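N-(5'-phosphoribosyl)anthranilate isomerase (Pyrococcus furiosus, PDB 4AAJ) catalyses the isomerisation of N-(5-phospho-beta-D-ribosyl)anthranilate to 1-(2-carboxyphenylamino)-1-deoxy-D-ribulose 5-phosphate, the third step from chorismate to tryptophan. Local coordinates at residues L58-A61 with R62-E66; W84-A87 with I88-G92; V205-G209 with I210-K214. One frame throughout, in Å; residues are numbered along the deposited sequence.

Contact 1: L58-A61 with R62-E66; sequences LEKA and REIIE. With SO4 (sulfate ion), chain D.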
ATOM      1  N   LEU A  58       3.461  -2.717 -18.541  1.00 27.81           N
ATOM      2  CA  LEU A  58       3.386  -1.255 -18.414  1.00 28.72           C
ATOM      3  C   LEU A  58       2.190  -0.661 -19.173  1.00 30.55           C
ATOM      4  O   LEU A  58       1.584   0.320 -18.717  1.00 28.35           O
ATOM      5  CB  LEU A  58       4.689  -0.589 -18.833  1.00 31.43           C
ATOM      6  CG  LEU A  58       5.914  -0.924 -17.956  1.00 30.72           C
ATOM      7  CD1 LEU A  58       7.169  -0.253 -18.484  1.00 32.59           C
ATOM      8  CD2 LEU A  58       5.690  -0.598 -16.485  1.00 30.79           C
ATOM      9  N   GLU A  59       1.826  -1.264 -20.307  1.00 29.92           N
ATOM     10  CA  GLU A  59       0.636  -0.788 -21.050  1.00 30.70           C
ATOM     11  C   GLU A  59      -0.649  -0.931 -20.225  1.00 28.64           C
ATOM     12  O   GLU A  59      -1.486  -0.022 -20.217  1.00 29.81           O
ATOM     13  CB  GLU A  59       0.498  -1.523 -22.402  1.00 32.05           C
ATOM     14  CG  GLU A  59      -0.874  -1.365 -23.074  1.00 33.83           C
ATOM     15  CD  GLU A  59      -1.246   0.080 -23.382  1.00 34.03           C
ATOM     16  OE1 GLU A  59      -0.351   0.885 -23.713  1.00 34.93           O
ATOM     17  OE2 GLU A  59      -2.458   0.404 -23.307  1.00 33.79           O
ATOM     18  N   LYS A  60      -0.804  -2.046 -19.519  1.00 27.64           N
ATOM     19  CA  LYS A  60      -1.984  -2.265 -18.696  1.00 29.37           C
ATOM     20  C   LYS A  60      -1.993  -1.298 -17.498  1.00 29.13           C
ATOM     21  O   LYS A  60      -3.037  -0.737 -17.155  1.00 27.56           O
ATOM     22  CB  LYS A  60      -2.084  -3.718 -18.250  1.00 30.70           C
ATOM     23  CG  LYS A  60      -3.370  -4.088 -17.515  1.00 32.52           C
ATOM     24  CD  LYS A  60      -4.644  -3.696 -18.264  1.00 39.10           C
ATOM     25  CE  LYS A  60      -4.981  -4.667 -19.384  1.00 41.71           C
ATOM     26  NZ  LYS A  60      -6.288  -4.322 -20.020  1.00 43.68           N
ATOM     27  N   ALA A  61      -0.818  -1.090 -16.895  1.00 29.27           N
ATOM     28  CA  ALA A  61      -0.676  -0.084 -15.825  1.00 29.24           C
ATOM     29  C   ALA A  61      -1.088   1.306 -16.329  1.00 28.96           C
ATOM     30  O   ALA A  61      -1.864   1.999 -15.676  1.00 28.91           O
ATOM     31  CB  ALA A  61       0.757  -0.063 -15.289  1.00 26.83           C
ATOM     32  N   ARG A  62      -0.571   1.697 -17.495  1.00 29.51           N
ATOM     33  CA  ARG A  62      -0.906   2.969 -18.148  1.00 32.93           C
ATOM     34  C   ARG A  62      -2.413   3.139 -18.315  1.00 31.64           C
ATOM     35  O   ARG A  62      -2.965   4.213 -17.991  1.00 30.38           O
ATOM     36  CB  ARG A  62      -0.236   3.008 -19.516  1.00 37.28           C
ATOM     37  CG  ARG A  62       0.233   4.361 -20.009  1.00 42.05           C
ATOM     38  CD  ARG A  62       1.542   4.205 -20.786  1.00 45.20           C
ATOM     39  NE  ARG A  62       1.533   3.124 -21.784  1.00 47.31           N
ATOM     40  CZ  ARG A  62       2.603   2.419 -22.165  1.00 48.87           C
ATOM     41  NH1 ARG A  62       3.799   2.643 -21.632  1.00 46.91           N
ATOM     42  NH2 ARG A  62       2.475   1.466 -23.084  1.00 47.60           N
ATOM     43  N   GLU A  63      -3.076   2.094 -18.812  1.00 29.40           N
ATOM     44  CA  GLU A  63      -4.541   2.100 -18.988  1.00 32.11           C
ATOM     45  C   GLU A  63      -5.305   2.292 -17.686  1.00 31.32           C
ATOM     46  O   GLU A  63      -6.300   3.020 -17.638  1.00 30.80           O
ATOM     47  CB  GLU A  63      -5.012   0.798 -19.605  1.00 33.63           C
ATOM     48  CG  GLU A  63      -4.576   0.608 -21.037  1.00 34.57           C
ATOM     49  CD  GLU A  63      -4.940  -0.757 -21.585  1.00 35.35           C
ATOM     50  OE1 GLU A  63      -5.753  -1.479 -20.963  1.00 36.88           O
ATOM     51  OE2 GLU A  63      -4.413  -1.097 -22.660  1.00 38.70           O
ATOM     52  N   ILE A  64      -4.854   1.618 -16.634  1.00 28.82           N
ATOM     53  CA  ILE A  64      -5.547   1.695 -15.345  1.00 27.48           C
ATOM     54  C   ILE A  64      -5.361   3.097 -14.768  1.00 28.11           C
ATOM     55  O   ILE A  64      -6.344   3.708 -14.304  1.00 29.17           O
ATOM     56  CB  ILE A  64      -5.080   0.589 -14.378  1.00 28.85           C
ATOM     57  CG1 ILE A  64      -5.736  -0.745 -14.765  1.00 28.36           C
ATOM     58  CG2 ILE A  64      -5.465   0.900 -12.939  1.00 28.50           C
ATOM     59  CD1 ILE A  64      -4.961  -1.970 -14.317  1.00 29.56           C
ATOM     60  N   ILE A  65      -4.130   3.600 -14.822  1.00 26.15           N
ATOM     61  CA  ILE A  65      -3.790   4.943 -14.311  1.00 27.12           C
ATOM     62  C   ILE A  65      -4.570   6.045 -15.043  1.00 28.83           C
ATOM     63  O   ILE A  65      -5.156   6.930 -14.406  1.00 28.40           O
ATOM     64  CB  ILE A  65      -2.269   5.201 -14.375  1.00 27.51           C
ATOM     65  CG1 ILE A  65      -1.552   4.261 -13.379  1.00 28.25           C
ATOM     66  CG2 ILE A  65      -1.938   6.673 -14.128  1.00 28.27           C
ATOM     67  CD1 ILE A  65      -0.040   4.227 -13.519  1.00 27.25           C
ATOM     68  N   GLU A  66      -4.578   5.991 -16.372  1.00 28.67           N
ATOM     69  CA  GLU A  66      -5.219   7.049 -17.151  1.00 30.39           C
ATOM     70  C   GLU A  66      -6.743   7.086 -17.008  1.00 30.18           C
ATOM     71  O   GLU A  66      -7.359   8.127 -17.294  1.00 31.71           O
ATOM     72  CB  GLU A  66      -4.821   6.955 -18.628  1.00 31.15           C
ATOM     73  CG  GLU A  66      -5.531   5.832 -19.368  1.00 31.72           C
ATOM     74  CD  GLU A  66      -5.015   5.607 -20.773  1.00 34.24           C
ATOM     75  OE1 GLU A  66      -4.256   6.462 -21.286  1.00 33.06           O
ATOM     76  OE2 GLU A  66      -5.392   4.560 -21.361  1.00 34.54           O
TER
HETATM   77  S   SO4 D1209      -9.963  -5.096 -18.988  0.50 44.03           S
HETATM   78  O1  SO4 D1209      -8.745  -4.261 -18.852  0.50 41.68           O
HETATM   79  O2  SO4 D1209     -10.732  -4.606 -20.151  0.50 42.24           O
HETATM   80  O3  SO4 D1209     -10.830  -5.020 -17.798  0.50 41.96           O
HETATM   81  O4  SO4 D1209      -9.543  -6.502 -19.198  0.50 42.93           O
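One face of the R62 guanidinium lies over the start of its own helix: L58 O sits above the centre of the plane and E59 N nearer its rim. At the edge, close to the guanidinium plane, comes E59 OE1, taking a salt bridge from R62 NH2 at 3.0 Å. The bond is fairly straight, although the two flat groups are turned 60° apart and OE1 is met on its anti side. The other polar end of this arginine, NH1, is bonded to R90 O on the next helix, so NH2 is held by E59 and NH1 by the neighbouring helix.

The second oxygen of E59 meets another acid. E59 OE2 stands 2.5 Å from E63 OE2, close enough that one of the carboxyl groups probably carries a proton. E63 in turn gives its other oxygen to a lysine. K60 starts with CG anti to the backbone N (chi1 -173°) and then bends twice, which brings its NZ round to E63 OE1, a 3.0 Å salt bridge on the syn side. From there NZ also donates to sulfate O1 at 2.7 Å; this ion, probably from the crystallisation liquor, is held as well by the backbone N atoms of L31 and E32. Alongside these charges run the ordinary helical bonds, such as I65 N to A61 O at 2.9 Å.

Helix 58-67 is the connection between strands 43-47 and 72-76 of the eight-stranded (βα)8 barrel. Its inner side packs A61 and I64 on V46, and I64 and I65 on V72, while L58, A61 and I65 press on T91 of helix 81-91.

Contact 2: W84-A87 with I88-G92; sequences WAMA and IERTG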
ATOM      1  N   TRP A  84      12.885   3.038 -11.438  1.00 33.16           N
ATOM      2  CA  TRP A  84      11.710   3.792 -10.963  1.00 31.48           C
ATOM      3  C   TRP A  84      11.340   4.934 -11.875  1.00 32.82           C
ATOM      4  O   TRP A  84      10.182   5.054 -12.285  1.00 31.61           O
ATOM      5  CB  TRP A  84      11.921   4.285  -9.538  1.00 30.23           C
ATOM      6  CG  TRP A  84      11.455   3.282  -8.526  1.00 29.74           C
ATOM      7  CD1 TRP A  84      12.231   2.516  -7.658  1.00 29.51           C
ATOM      8  CD2 TRP A  84      10.073   2.889  -8.263  1.00 27.71           C
ATOM      9  NE1 TRP A  84      11.441   1.701  -6.885  1.00 28.70           N
ATOM     10  CE2 TRP A  84      10.126   1.879  -7.202  1.00 27.55           C
ATOM     11  CE3 TRP A  84       8.826   3.279  -8.770  1.00 27.35           C
ATOM     12  CZ2 TRP A  84       8.978   1.290  -6.688  1.00 26.42           C
ATOM     13  CZ3 TRP A  84       7.680   2.675  -8.238  1.00 26.52           C
ATOM     14  CH2 TRP A  84       7.752   1.706  -7.230  1.00 24.74           C
ATOM     15  N   ALA A  85      12.326   5.761 -12.215  1.00 33.59           N
ATOM     16  CA  ALA A  85      12.122   6.908 -13.111  1.00 35.69           C
ATOM     17  C   ALA A  85      11.488   6.452 -14.415  1.00 34.16           C
ATOM     18  O   ALA A  85      10.477   6.986 -14.856  1.00 33.11           O
ATOM     19  CB  ALA A  85      13.441   7.619 -13.375  1.00 36.80           C
ATOM     20  N   MET A  86      12.071   5.424 -15.022  1.00 36.20           N
ATOM     21  CA  MET A  86      11.555   4.917 -16.276  1.00 35.48           C
ATOM     22  C   MET A  86      10.155   4.331 -16.155  1.00 34.39           C
ATOM     23  O   MET A  86       9.341   4.511 -17.045  1.00 31.60           O
ATOM     24  CB  MET A  86      12.542   3.925 -16.910  1.00 39.84           C
ATOM     25  CG  MET A  86      13.859   4.566 -17.353  1.00 44.91           C
ATOM     26  SD  MET A  86      13.718   6.203 -18.114  1.00 52.77           S
ATOM     27  CE  MET A  86      12.893   5.835 -19.667  1.00 53.17           C
ATOM     28  N   ALA A  87       9.861   3.647 -15.045  1.00 32.46           N
ATOM     29  CA  ALA A  87       8.526   3.106 -14.842  1.00 29.82           C
ATOM     30  C   ALA A  87       7.478   4.217 -14.715  1.00 27.81           C
ATOM     31  O   ALA A  87       6.377   4.100 -15.240  1.00 26.52           O
ATOM     32  CB  ALA A  87       8.486   2.197 -13.614  1.00 30.91           C
ATOM     33  N   ILE A  88       7.838   5.273 -14.003  1.00 30.43           N
ATOM     34  CA  ILE A  88       6.949   6.421 -13.799  1.00 31.33           C
ATOM     35  C   ILE A  88       6.656   7.089 -15.150  1.00 31.43           C
ATOM     36  O   ILE A  88       5.486   7.318 -15.486  1.00 32.32           O
ATOM     37  CB  ILE A  88       7.552   7.417 -12.779  1.00 31.13           C
ATOM     38  CG1 ILE A  88       7.611   6.785 -11.383  1.00 30.25           C
ATOM     39  CG2 ILE A  88       6.739   8.714 -12.716  1.00 31.33           C
ATOM     40  CD1 ILE A  88       8.504   7.532 -10.411  1.00 31.65           C
ATOM     41  N   GLU A  89       7.711   7.333 -15.929  1.00 34.14           N
ATOM     42  CA  GLU A  89       7.598   7.958 -17.251  1.00 37.80           C
ATOM     43  C   GLU A  89       6.735   7.132 -18.191  1.00 37.51           C
ATOM     44  O   GLU A  89       5.848   7.655 -18.886  1.00 38.49           O
ATOM     45  CB  GLU A  89       8.983   8.165 -17.859  1.00 40.24           C
ATOM     46  CG  GLU A  89       9.744   9.329 -17.260  1.00 43.65           C
ATOM     47  CD  GLU A  89      11.159   9.460 -17.790  1.00 46.52           C
ATOM     48  OE1 GLU A  89      11.486   8.849 -18.836  1.00 49.46           O
ATOM     49  OE2 GLU A  89      11.952  10.186 -17.159  1.00 48.91           O
ATOM     50  N   ARG A  90       6.980   5.825 -18.188  1.00 36.12           N
ATOM     51  CA  ARG A  90       6.264   4.911 -19.052  1.00 36.88           C
ATOM     52  C   ARG A  90       4.798   4.731 -18.648  1.00 35.28           C
ATOM     53  O   ARG A  90       3.982   4.417 -19.493  1.00 37.61           O
ATOM     54  CB  ARG A  90       7.003   3.553 -19.153  1.00 36.26           C
ATOM     55  CG  ARG A  90       8.333   3.632 -19.891  1.00 39.96           C
ATOM     56  CD  ARG A  90       9.263   2.468 -19.555  1.00 42.91           C
ATOM     57  NE  ARG A  90      10.624   2.656 -20.077  1.00 45.16           N
ATOM     58  CZ  ARG A  90      11.702   2.019 -19.620  1.00 46.18           C
ATOM     59  NH1 ARG A  90      11.599   1.158 -18.617  1.00 46.26           N
ATOM     60  NH2 ARG A  90      12.893   2.255 -20.150  1.00 48.32           N
ATOM     61  N   THR A  91       4.443   4.967 -17.378  1.00 32.90           N
ATOM     62  CA  THR A  91       3.063   4.746 -16.930  1.00 29.35           C
ATOM     63  C   THR A  91       2.217   5.995 -16.635  1.00 28.90           C
ATOM     64  O   THR A  91       0.992   5.890 -16.563  1.00 31.99           O
ATOM     65  CB  THR A  91       2.984   3.899 -15.647  1.00 28.61           C
ATOM     66  OG1 THR A  91       3.709   4.574 -14.600  1.00 29.74           O
ATOM     67  CG2 THR A  91       3.547   2.482 -15.877  1.00 29.29           C
ATOM     68  N   GLY A  92       2.874   7.134 -16.430  1.00 30.22           N
ATOM     69  CA  GLY A  92       2.201   8.370 -16.007  1.00 30.68           C
ATOM     70  C   GLY A  92       1.764   8.361 -14.542  1.00 31.01           C
ATOM     71  O   GLY A  92       0.920   9.167 -14.127  1.00 30.21           O
TER
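M86 lays its CB over the centre of the R90 guanidinium, one turn further along helix 81-91, the connection between strands 72-76 and 95-98 of the (βα)8 barrel. CB comes within 3.4 Å of R90 CZ, so the contact is on the flat face, not at the edge. The arginine reaches this spot with CG beside its backbone N (chi1 -68°) and an extended chain to NE, running back past M86 O. The methionine chain, bent at chi2 and chi3, brings its methyl between E89 and R90, CE lying 3.4 Å from E89 OE1 and 3.6 Å from R90 NH2. These three side chains lie on the more exposed side of the helix.

The inward side is apolar. I88 tucks CG1 against the preceding turn, 3.2 Å from W84 O, and packs on I96 and F114. W84 lies over the barrel strands, touching L74, I96 and V98, with its indole NE1 bonded to M78 O.

At the C-terminal end the bonding changes: the bond from T91 N to A87 O is weak, and I88 O accepts from both T91 N and G92 N. G92 leaves the helix with positive phi. The hydroxyl of T91 bonds the same alanine carbonyl, OG1 donating to A87 O at 2.8 Å.

Contact 3: V205-G209 with I210-K214; sequences VEKYG and IKDPK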
ATOM      1  N   VAL A 205      -9.969  -9.605  -0.399  1.00 45.70           N
ATOM      2  CA  VAL A 205     -11.183  -9.226  -1.132  1.00 44.82           C
ATOM      3  C   VAL A 205     -11.276  -9.890  -2.519  1.00 45.01           C
ATOM      4  O   VAL A 205     -11.997  -9.416  -3.404  1.00 46.59           O
ATOM      5  CB  VAL A 205     -11.354  -7.687  -1.216  1.00 43.84           C
ATOM      6  CG1 VAL A 205     -11.630  -7.111   0.164  1.00 43.04           C
ATOM      7  CG2 VAL A 205     -10.139  -7.018  -1.851  1.00 41.56           C
ATOM      8  N   GLU A 206     -10.551 -10.995  -2.690  1.00 46.99           N
ATOM      9  CA  GLU A 206     -10.455 -11.698  -3.971  1.00 48.79           C
ATOM     10  C   GLU A 206     -11.182 -13.040  -3.967  1.00 53.44           C
ATOM     11  O   GLU A 206     -11.382 -13.646  -2.912  1.00 50.93           O
ATOM     12  CB  GLU A 206      -8.993 -11.964  -4.327  1.00 48.93           C
ATOM     13  CG  GLU A 206      -8.255 -10.808  -4.974  1.00 49.53           C
ATOM     14  CD  GLU A 206      -6.829 -11.169  -5.353  1.00 50.22           C
ATOM     15  OE1 GLU A 206      -6.467 -12.360  -5.252  1.00 52.95           O
ATOM     16  OE2 GLU A 206      -6.063 -10.265  -5.755  1.00 50.29           O
ATOM     17  N   LYS A 207     -11.559 -13.484  -5.167  1.00 54.04           N
ATOM     18  CA  LYS A 207     -12.038 -14.846  -5.425  1.00 58.15           C
ATOM     19  C   LYS A 207     -11.545 -15.282  -6.797  1.00 57.42           C
ATOM     20  O   LYS A 207     -11.829 -14.622  -7.802  1.00 58.49           O
ATOM     21  CB  LYS A 207     -13.564 -14.938  -5.358  1.00 57.91           C
ATOM     22  CG  LYS A 207     -14.110 -15.205  -3.961  1.00 59.81           C
ATOM     23  CD  LYS A 207     -15.472 -15.883  -3.988  1.00 59.82           C
ATOM     24  CE  LYS A 207     -16.600 -14.895  -4.244  1.00 63.38           C
ATOM     25  NZ  LYS A 207     -17.935 -15.486  -3.946  1.00 67.04           N
ATOM     26  N   TYR A 208     -10.799 -16.384  -6.825  1.00 58.88           N
ATOM     27  CA  TYR A 208     -10.178 -16.914  -8.050  1.00 60.81           C
ATOM     28  C   TYR A 208      -9.193 -15.924  -8.701  1.00 59.62           C
ATOM     29  O   TYR A 208      -9.066 -15.865  -9.932  1.00 58.83           O
ATOM     30  CB  TYR A 208     -11.238 -17.388  -9.061  1.00 65.27           C
ATOM     31  CG  TYR A 208     -12.310 -18.299  -8.488  1.00 68.66           C
ATOM     32  CD1 TYR A 208     -12.142 -19.686  -8.470  1.00 70.61           C
ATOM     33  CD2 TYR A 208     -13.499 -17.772  -7.974  1.00 70.08           C
ATOM     34  CE1 TYR A 208     -13.124 -20.519  -7.953  1.00 72.96           C
ATOM     35  CE2 TYR A 208     -14.485 -18.595  -7.455  1.00 72.64           C
ATOM     36  CZ  TYR A 208     -14.294 -19.965  -7.447  1.00 74.61           C
ATOM     37  OH  TYR A 208     -15.275 -20.779  -6.931  1.00 77.92           O
ATOM     38  N   GLY A 209      -8.497 -15.154  -7.862  1.00 59.12           N
ATOM     39  CA  GLY A 209      -7.508 -14.171  -8.319  1.00 57.45           C
ATOM     40  C   GLY A 209      -8.086 -12.924  -8.968  1.00 56.02           C
ATOM     41  O   GLY A 209      -7.403 -12.244  -9.741  1.00 56.40           O
ATOM     42  N   ILE A 210      -9.349 -12.628  -8.667  1.00 54.30           N
ATOM     43  CA  ILE A 210     -10.028 -11.443  -9.195  1.00 52.65           C
ATOM     44  C   ILE A 210     -10.794 -10.773  -8.054  1.00 49.93           C
ATOM     45  O   ILE A 210     -11.452 -11.448  -7.265  1.00 49.65           O
ATOM     46  CB  ILE A 210     -10.994 -11.796 -10.360  1.00 54.50           C
ATOM     47  CG1 ILE A 210     -10.265 -12.577 -11.461  1.00 55.99           C
ATOM     48  CG2 ILE A 210     -11.631 -10.538 -10.949  1.00 53.80           C
ATOM     49  CD1 ILE A 210     -11.173 -13.398 -12.354  1.00 54.87           C
ATOM     50  N   LYS A 211     -10.695  -9.446  -7.960  1.00 46.65           N
ATOM     51  CA  LYS A 211     -11.396  -8.691  -6.918  1.00 45.24           C
ATOM     52  C   LYS A 211     -12.911  -8.897  -6.993  1.00 48.53           C
ATOM     53  O   LYS A 211     -13.513  -8.727  -8.051  1.00 49.94           O
ATOM     54  CB  LYS A 211     -11.046  -7.197  -6.985  1.00 43.89           C
ATOM     55  CG  LYS A 211      -9.919  -6.760  -6.046  1.00 41.45           C
ATOM     56  CD  LYS A 211      -8.575  -7.349  -6.427  1.00 41.61           C
ATOM     57  CE  LYS A 211      -7.517  -6.993  -5.391  1.00 38.80           C
ATOM     58  NZ  LYS A 211      -6.282  -7.789  -5.591  1.00 35.58           N
ATOM     59  N   ASP A 212     -13.506  -9.280  -5.866  1.00 50.70           N
ATOM     60  CA  ASP A 212     -14.937  -9.588  -5.789  1.00 50.98           C
ATOM     61  C   ASP A 212     -15.717  -8.370  -5.316  1.00 50.62           C
ATOM     62  O   ASP A 212     -15.450  -7.859  -4.226  1.00 50.55           O
ATOM     63  CB  ASP A 212     -15.171 -10.760  -4.831  1.00 52.80           C
ATOM     64  CG  ASP A 212     -16.648 -11.078  -4.640  1.00 55.37           C
ATOM     65  OD1 ASP A 212     -17.213 -11.781  -5.502  1.00 58.76           O
ATOM     66  OD2 ASP A 212     -17.237 -10.640  -3.625  1.00 55.18           O
ATOM     67  N   PRO A 213     -16.701  -7.909  -6.120  1.00 51.38           N
ATOM     68  CA  PRO A 213     -17.460  -6.697  -5.786  1.00 51.68           C
ATOM     69  C   PRO A 213     -18.133  -6.728  -4.416  1.00 51.66           C
ATOM     70  O   PRO A 213     -18.205  -5.695  -3.740  1.00 51.77           O
ATOM     71  CB  PRO A 213     -18.504  -6.621  -6.907  1.00 52.48           C
ATOM     72  CG  PRO A 213     -17.854  -7.316  -8.053  1.00 50.76           C
ATOM     73  CD  PRO A 213     -17.110  -8.458  -7.427  1.00 52.04           C
ATOM     74  N   LYS A 214     -18.615  -7.897  -4.005  1.00 53.27           N
ATOM     75  CA  LYS A 214     -19.288  -8.024  -2.713  1.00 54.76           C
ATOM     76  C   LYS A 214     -18.301  -8.039  -1.546  1.00 52.59           C
ATOM     77  O   LYS A 214     -18.585  -7.474  -0.490  1.00 51.92           O
ATOM     78  CB  LYS A 214     -20.216  -9.244  -2.685  1.00 57.59           C
ATOM     79  CG  LYS A 214     -21.511  -9.026  -3.459  1.00 61.70           C
ATOM     80  CD  LYS A 214     -22.228 -10.335  -3.756  1.00 64.05           C
ATOM     81  CE  LYS A 214     -23.457 -10.096  -4.619  1.00 66.00           C
ATOM     82  NZ  LYS A 214     -23.976 -11.358  -5.213  1.00 66.79           N
TER
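Backbone pairing comes first: E206-K207 and I210-K211 form a short, weakly bonded β-hairpin, closed by a two-residue turn at Y208-G209 whose left-handed backbone angles at both positions fit type I'. K207 N donates to I210 O at 2.9 Å in a nearly straight bond. The return bond from I210 N to K207 O is long and bent, with the donor well above the carbonyl plane. D212 N reaches V205 O at 2.9 Å, in the carbonyl plane, tying together the two strands where the chain enters and leaves the hairpin. E206 CA also makes a CA-H...O contact with I210 O.

Charge pairing follows on the non-hydrogen-bonded pair. K211 bends at chi2 to bring its amino group over to E206, whose chain is extended; the salt bridge of E206 OE2 with K211 NZ is modelled very short, at 2.5 Å. The same NZ is bonded to C26 O, G27 O and S202 OG, so the lysine is held where the ends of the first and last barrel strands come together.

Apolar contact is slight. V205 CG2 lies 4.2 Å from K211 CG, and V205 goes on to V216 and F219 of helix 213-225. The hairpin lies in the connection between the last strand of the (βα)8 barrel, 198-201, and its last helix.

Capping closes the account. D212 is the N-cap of that helix and receives L215 N on OD2, its CG anti to the backbone N (chi1 177°). Its other oxygen faces the K207 chain lying alongside: D212 OD1 is 3.4 Å from K207 CE.

Overall arrangement
Contacts 1 and 2 lie within neighbouring helices, 58-67 and 81-91, which precede and follow strand 72-76 on the outside of the barrel, their centres about 11 Å apart. They touch directly, L58 CD1 packing on R90 CD and I65 CD1 on T91 O. Contact 3 lies elsewhere, with nearest atoms about 10 Å from contact 1 and about 17 Å from contact 2, in the loop joining the last strand to the last helix. Contact 2 is the most buried, contacts 1 and 3 only partly. Chemistry differs accordingly: an acid-and-base network along one helix in contact 1, apolar packing with an arginine laid on methionine in contact 2, and hairpin bonding plus a lysine bonded at the ends of the first and last barrel strands in contact 3.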